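Local coordinates for protein pyruvate kinase (Pyrobaculum aerophilum, PDB 3QTG) that catalyses the last step of glycolysis, interconverting phosphoenolpyruvate and ADP with pyruvate and ATP, as a homotetramer that needs a divalent metal ion, at residues 374-379 and 398-403; 393-398 and 415-420. One frame throughout, in Å; residues are numbered along the deposited sequence.

Interaction 1. Residues 374-379 and 398-403; sequences GANILV and VVYVGT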
loop_
_atom_site.group_PDB
_atom_site.type_symbol
_atom_site.label_atom_id
_atom_site.label_comp_id
_atom_site.label_asym_id
_atom_site.label_seq_id
_atom_site.Cartn_x
_atom_site.Cartn_y
_atom_site.Cartn_z
ATOM N N GLY A 374 -20.147 0.831 8.343
ATOM C CA GLY A 374 -21.322 0.196 7.762
ATOM C C GLY A 374 -22.529 1.115 7.737
ATOM O O GLY A 374 -23.664 0.665 7.923
ATOM N N ALA A 375 -22.288 2.404 7.483
ATOM C CA ALA A 375 -23.302 3.448 7.677
ATOM C C ALA A 375 -23.915 3.972 6.371
ATOM O O ALA A 375 -23.261 3.997 5.336
ATOM C CB ALA A 375 -22.681 4.612 8.472
ATOM N N ASN A 376 -25.171 4.402 6.427
ATOM C CA ASN A 376 -25.734 5.165 5.314
ATOM C C ASN A 376 -25.377 6.637 5.399
ATOM O O ASN A 376 -25.288 7.209 6.495
ATOM C CB ASN A 376 -27.256 4.976 5.171
ATOM C CG ASN A 376 -27.614 3.646 4.491
ATOM O OD1 ASN A 376 -27.797 3.555 3.248
ATOM N ND2 ASN A 376 -27.652 2.595 5.293
ATOM N N ILE A 377 -25.159 7.233 4.229
ATOM C CA ILE A 377 -24.891 8.657 4.120
ATOM C C ILE A 377 -26.154 9.413 3.826
ATOM O O ILE A 377 -26.940 9.031 2.942
ATOM C CB ILE A 377 -23.814 8.974 3.052
ATOM C CG1 ILE A 377 -22.545 8.175 3.349
ATOM C CG2 ILE A 377 -23.576 10.520 2.937
ATOM C CD1 ILE A 377 -21.411 8.292 2.279
ATOM N N LEU A 378 -26.331 10.498 4.582
ATOM C CA LEU A 378 -27.417 11.444 4.395
ATOM C C LEU A 378 -26.790 12.794 4.094
ATOM O O LEU A 378 -25.838 13.174 4.751
ATOM C CB LEU A 378 -28.259 11.546 5.681
ATOM C CG LEU A 378 -29.260 10.462 6.085
ATOM C CD1 LEU A 378 -28.636 9.069 6.148
ATOM C CD2 LEU A 378 -29.856 10.831 7.461
ATOM N N VAL A 379 -27.304 13.511 3.102
ATOM C CA VAL A 379 -26.769 14.829 2.731
ATOM C C VAL A 379 -27.903 15.819 2.603
ATOM O O VAL A 379 -28.902 15.529 1.925
ATOM C CB VAL A 379 -26.075 14.837 1.319
ATOM C CG1 VAL A 379 -25.281 16.129 1.098
ATOM C CG2 VAL A 379 -25.197 13.640 1.119
ATOM N N VAL A 398 -27.161 3.276 -0.593
ATOM C CA VAL A 398 -27.980 4.444 -0.932
ATOM C C VAL A 398 -27.586 5.695 -0.145
ATOM O O VAL A 398 -27.279 5.620 1.035
ATOM C CB VAL A 398 -29.486 4.149 -0.741
ATOM C CG1 VAL A 398 -30.321 5.419 -0.906
ATOM C CG2 VAL A 398 -29.927 3.085 -1.738
ATOM N N VAL A 399 -27.595 6.837 -0.837
ATOM C CA VAL A 399 -27.307 8.140 -0.260
ATOM C C VAL A 399 -28.596 8.945 -0.307
ATOM O O VAL A 399 -29.082 9.329 -1.390
ATOM C CB VAL A 399 -26.146 8.870 -1.021
ATOM C CG1 VAL A 399 -25.804 10.222 -0.370
ATOM C CG2 VAL A 399 -24.915 7.980 -1.114
ATOM N N TYR A 400 -29.174 9.184 0.866
ATOM C CA TYR A 400 -30.386 10.001 0.967
ATOM C C TYR A 400 -30.020 11.464 0.894
ATOM O O TYR A 400 -29.157 11.937 1.651
ATOM C CB TYR A 400 -31.110 9.699 2.267
ATOM C CG TYR A 400 -31.471 8.246 2.337
ATOM C CD1 TYR A 400 -32.596 7.760 1.657
ATOM C CD2 TYR A 400 -30.661 7.346 3.024
ATOM C CE1 TYR A 400 -32.924 6.422 1.698
ATOM C CE2 TYR A 400 -30.983 5.998 3.069
ATOM C CZ TYR A 400 -32.122 5.552 2.404
ATOM O OH TYR A 400 -32.447 4.222 2.444
ATOM N N VAL A 401 -30.642 12.179 -0.033
ATOM C CA VAL A 401 -30.336 13.584 -0.202
ATOM C C VAL A 401 -31.593 14.398 -0.000
ATOM O O VAL A 401 -32.555 14.238 -0.733
ATOM C CB VAL A 401 -29.750 13.890 -1.607
ATOM C CG1 VAL A 401 -29.359 15.358 -1.730
ATOM C CG2 VAL A 401 -28.566 12.969 -1.930
ATOM N N GLY A 402 -31.580 15.280 0.992
ATOM C CA GLY A 402 -32.662 16.215 1.172
ATOM C C GLY A 402 -32.301 17.469 0.421
ATOM O O GLY A 402 -31.143 17.904 0.468
ATOM N N THR A 403 -33.278 18.036 -0.288
ATOM C CA THR A 403 -33.111 19.321 -0.959
ATOM C C THR A 403 -34.418 20.147 -0.937
ATOM O O THR A 403 -35.509 19.581 -1.006
ATOM C CB THR A 403 -32.532 19.149 -2.425
ATOM O OG1 THR A 403 -32.278 20.427 -3.010
ATOM C CG2 THR A 403 -33.457 18.369 -3.336
HETATM O O HOH W 1 -24.630 5.672 1.699
#
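Val399 and Val379 meet because of how their first torsions set the two methyls: in Val399, CG1 stands anti to the backbone N (chi1 -178°), while in Val379 it is CG2 that lies beside the backbone N, and these two methyls touch at 3.8 Å. CG1 of Val399 also lies alongside CG2 of Ile377, 4.0 Å away, so three beta-branched residues, well suited to extended backbone, line one face of the sheet. On the face of Leu378 and Tyr400, the leucine CD1 approaches the ring atom CD2 at 4.1 Å. Between the faces runs a parallel ladder: Tyr400 N donates to Ile377 O (3.1 Å), Val379 N to Tyr400 O (2.8 Å) and Gly402 N to Val379 O (2.8 Å). Before the ladder begins, a water bridges the strands, accepting from Ile377 N and donating to Val398 O. The strands are the two arms of a beta-alpha-beta crossover through helix 385-391, whose Leu386, Ile390 and Ala387 cover the Ile377, Val379 and Val401 side. Strand 376-380 pairs on its other edge with strand 444-448, and strand 399-403 with strand 418-422.

Interaction 2. Residues 393-398 and 415-420; sequences FRPRGV and VWALEP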
loop_
_atom_site.group_PDB
_atom_site.type_symbol
_atom_site.label_atom_id
_atom_site.label_comp_id
_atom_site.label_asym_id
_atom_site.label_seq_id
_atom_site.Cartn_x
_atom_site.Cartn_y
_atom_site.Cartn_z
ATOM N N PHE A 393 -17.366 9.356 -5.435
ATOM C CA PHE A 393 -16.468 8.438 -4.738
ATOM C C PHE A 393 -17.116 7.095 -4.551
ATOM O O PHE A 393 -16.552 6.247 -3.884
ATOM C CB PHE A 393 -15.970 9.015 -3.396
ATOM C CG PHE A 393 -15.073 10.211 -3.569
ATOM C CD1 PHE A 393 -13.743 10.052 -3.953
ATOM C CD2 PHE A 393 -15.572 11.496 -3.390
ATOM C CE1 PHE A 393 -12.922 11.169 -4.130
ATOM C CE2 PHE A 393 -14.768 12.596 -3.552
ATOM C CZ PHE A 393 -13.432 12.427 -3.917
ATOM N N ARG A 394 -18.306 6.905 -5.130
ATOM C CA ARG A 394 -18.922 5.576 -5.232
ATOM C C ARG A 394 -19.211 4.910 -3.873
ATOM O O ARG A 394 -18.762 3.784 -3.601
ATOM C CB ARG A 394 -18.108 4.660 -6.171
ATOM C CG ARG A 394 -18.133 5.106 -7.666
ATOM C CD ARG A 394 -19.561 5.132 -8.188
ATOM N NE ARG A 394 -19.726 5.390 -9.631
ATOM C CZ ARG A 394 -20.029 6.572 -10.142
ATOM N NH1 ARG A 394 -20.141 7.598 -9.321
ATOM N NH2 ARG A 394 -20.210 6.737 -11.470
ATOM N N PRO A 395 -20.000 5.595 -3.020
ATOM C CA PRO A 395 -20.454 4.925 -1.776
ATOM C C PRO A 395 -21.264 3.684 -2.142
ATOM O O PRO A 395 -21.926 3.672 -3.192
ATOM C CB PRO A 395 -21.354 5.971 -1.124
ATOM C CG PRO A 395 -21.775 6.900 -2.338
ATOM C CD PRO A 395 -20.559 6.951 -3.171
ATOM N N ARG A 396 -21.224 2.656 -1.297
ATOM C CA ARG A 396 -21.700 1.338 -1.679
ATOM C C ARG A 396 -23.124 1.090 -1.225
ATOM O O ARG A 396 -23.644 -0.023 -1.355
ATOM C CB ARG A 396 -20.779 0.244 -1.109
ATOM C CG ARG A 396 -19.471 0.049 -1.839
ATOM C CD ARG A 396 -19.740 -0.474 -3.222
ATOM N NE ARG A 396 -18.658 -1.333 -3.712
ATOM C CZ ARG A 396 -17.725 -0.938 -4.575
ATOM N NH1 ARG A 396 -17.734 0.310 -5.045
ATOM N NH2 ARG A 396 -16.791 -1.796 -4.964
ATOM N N GLY A 397 -23.749 2.114 -0.667
ATOM C CA GLY A 397 -25.142 2.024 -0.239
ATOM C C GLY A 397 -25.838 3.282 -0.685
ATOM O O GLY A 397 -25.182 4.240 -1.137
ATOM N N VAL A 398 -27.161 3.276 -0.593
ATOM C CA VAL A 398 -27.980 4.444 -0.932
ATOM C C VAL A 398 -27.586 5.695 -0.145
ATOM O O VAL A 398 -27.279 5.620 1.035
ATOM C CB VAL A 398 -29.486 4.149 -0.741
ATOM C CG1 VAL A 398 -30.321 5.419 -0.906
ATOM C CG2 VAL A 398 -29.927 3.085 -1.738
ATOM N N VAL A 415 -28.017 10.203 -10.834
ATOM C CA VAL A 415 -26.660 10.144 -10.302
ATOM C C VAL A 415 -26.546 8.890 -9.406
ATOM O O VAL A 415 -27.472 8.568 -8.652
ATOM C CB VAL A 415 -26.289 11.459 -9.523
ATOM C CG1 VAL A 415 -24.848 11.378 -8.968
ATOM C CG2 VAL A 415 -26.408 12.701 -10.441
ATOM N N TRP A 416 -25.439 8.172 -9.534
ATOM C CA TRP A 416 -25.101 6.989 -8.711
ATOM C C TRP A 416 -25.528 7.066 -7.235
ATOM O O TRP A 416 -25.130 7.982 -6.518
ATOM C CB TRP A 416 -23.589 6.756 -8.767
ATOM C CG TRP A 416 -23.083 5.734 -7.779
ATOM C CD1 TRP A 416 -22.673 5.968 -6.485
ATOM C CD2 TRP A 416 -22.914 4.328 -8.004
ATOM N NE1 TRP A 416 -22.268 4.810 -5.906
ATOM C CE2 TRP A 416 -22.410 3.778 -6.797
ATOM C CE3 TRP A 416 -23.131 3.481 -9.109
ATOM C CZ2 TRP A 416 -22.114 2.405 -6.646
ATOM C CZ3 TRP A 416 -22.838 2.092 -8.966
ATOM C CH2 TRP A 416 -22.326 1.581 -7.729
ATOM N N ALA A 417 -26.327 6.091 -6.812
ATOM C CA ALA A 417 -26.717 5.825 -5.400
ATOM C C ALA A 417 -27.667 6.819 -4.762
ATOM O O ALA A 417 -28.198 6.552 -3.675
ATOM C CB ALA A 417 -25.471 5.597 -4.479
ATOM N N LEU A 418 -27.874 7.968 -5.401
ATOM C CA LEU A 418 -28.607 9.053 -4.756
ATOM C C LEU A 418 -30.095 8.806 -4.714
ATOM O O LEU A 418 -30.717 8.425 -5.725
ATOM C CB LEU A 418 -28.321 10.418 -5.400
ATOM C CG LEU A 418 -26.862 10.887 -5.491
ATOM C CD1 LEU A 418 -26.851 12.336 -5.899
ATOM C CD2 LEU A 418 -26.095 10.671 -4.171
ATOM N N GLU A 419 -30.660 9.021 -3.532
ATOM C CA GLU A 419 -32.112 9.037 -3.385
ATOM C C GLU A 419 -32.585 10.427 -2.958
ATOM O O GLU A 419 -32.580 10.759 -1.771
ATOM C CB GLU A 419 -32.632 7.956 -2.439
ATOM C CG GLU A 419 -34.089 7.642 -2.766
ATOM C CD GLU A 419 -34.801 6.902 -1.667
ATOM O OE1 GLU A 419 -35.833 7.418 -1.186
ATOM O OE2 GLU A 419 -34.328 5.815 -1.275
ATOM N N PRO A 420 -32.981 11.241 -3.944
ATOM C CA PRO A 420 -33.362 12.610 -3.665
ATOM C C PRO A 420 -34.776 12.749 -3.114
ATOM O O PRO A 420 -35.734 12.195 -3.667
ATOM C CB PRO A 420 -33.188 13.309 -5.019
ATOM C CG PRO A 420 -33.386 12.220 -6.043
ATOM C CD PRO A 420 -33.031 10.913 -5.388
#
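Trp416 is the centre of this contact, with Ala417 and Val398 as its other main members. At the indole's edge, NE1 donates to Pro395 O at 3.0 Å, close to both the ring plane and the carbonyl plane. Arg394 covers one indole face: its bend at chi2 (-59°) carries CD over the five-membered ring, 3.4 Å from Trp416 CE2, in a CH-pi contact. Beyond it the guanidinium stacks nearly parallel to the indole, planes 13° apart, as an off-centre cation-pi contact. With an alanine here instead of Trp416 the indole is gone, and Pro395 O would probably lose its donor and the Arg394 chain the face it rests on. Ala417, small enough for close approach, sets its CB 3.6 Å from Gly397 O. Val398 CG1 packs on Glu419 CB at 3.8 Å and lies 3.7 Å from Ala417 O. The guanidinium's N-H groups are engaged elsewhere: NE bonds to Gly315 O, NH1 to Ala391 O, and NH2 forms a salt bridge with Asp317, which also accepts from Trp416 N. Both residues are buried, Arg394 in the loop and Trp416 in the turn before strand 418-422; the indole offers a broad apolar face, the arginine its CH2 groups and a flat, stackable cation, whose charge Asp317 is likely to offset.

Interactions 1 and 2 share Val398, the last loop residue before strand 399-403, and their centres lie about 8 Å apart. The sheet continues from one to the other: Val399 N is 2.9 Å from Ala417 O, and Val399 O is 2.7 Å from Glu419 N, both probable hydrogen bonds. Side chains close the same seam, with Val399 CB 3.6 Å from Leu418 CD2. Interaction 1 thus joins two strands of the alpha/beta domain's sheet, whereas interaction 2 fastens the loop entering one of them to the turn that leads into strand 418-422. Both lie away from the residues that probably bind substrate, metal and nucleotide. A sulfate, probably from the crystallisation liquor, sits about 6 Å from the Val379 side chain.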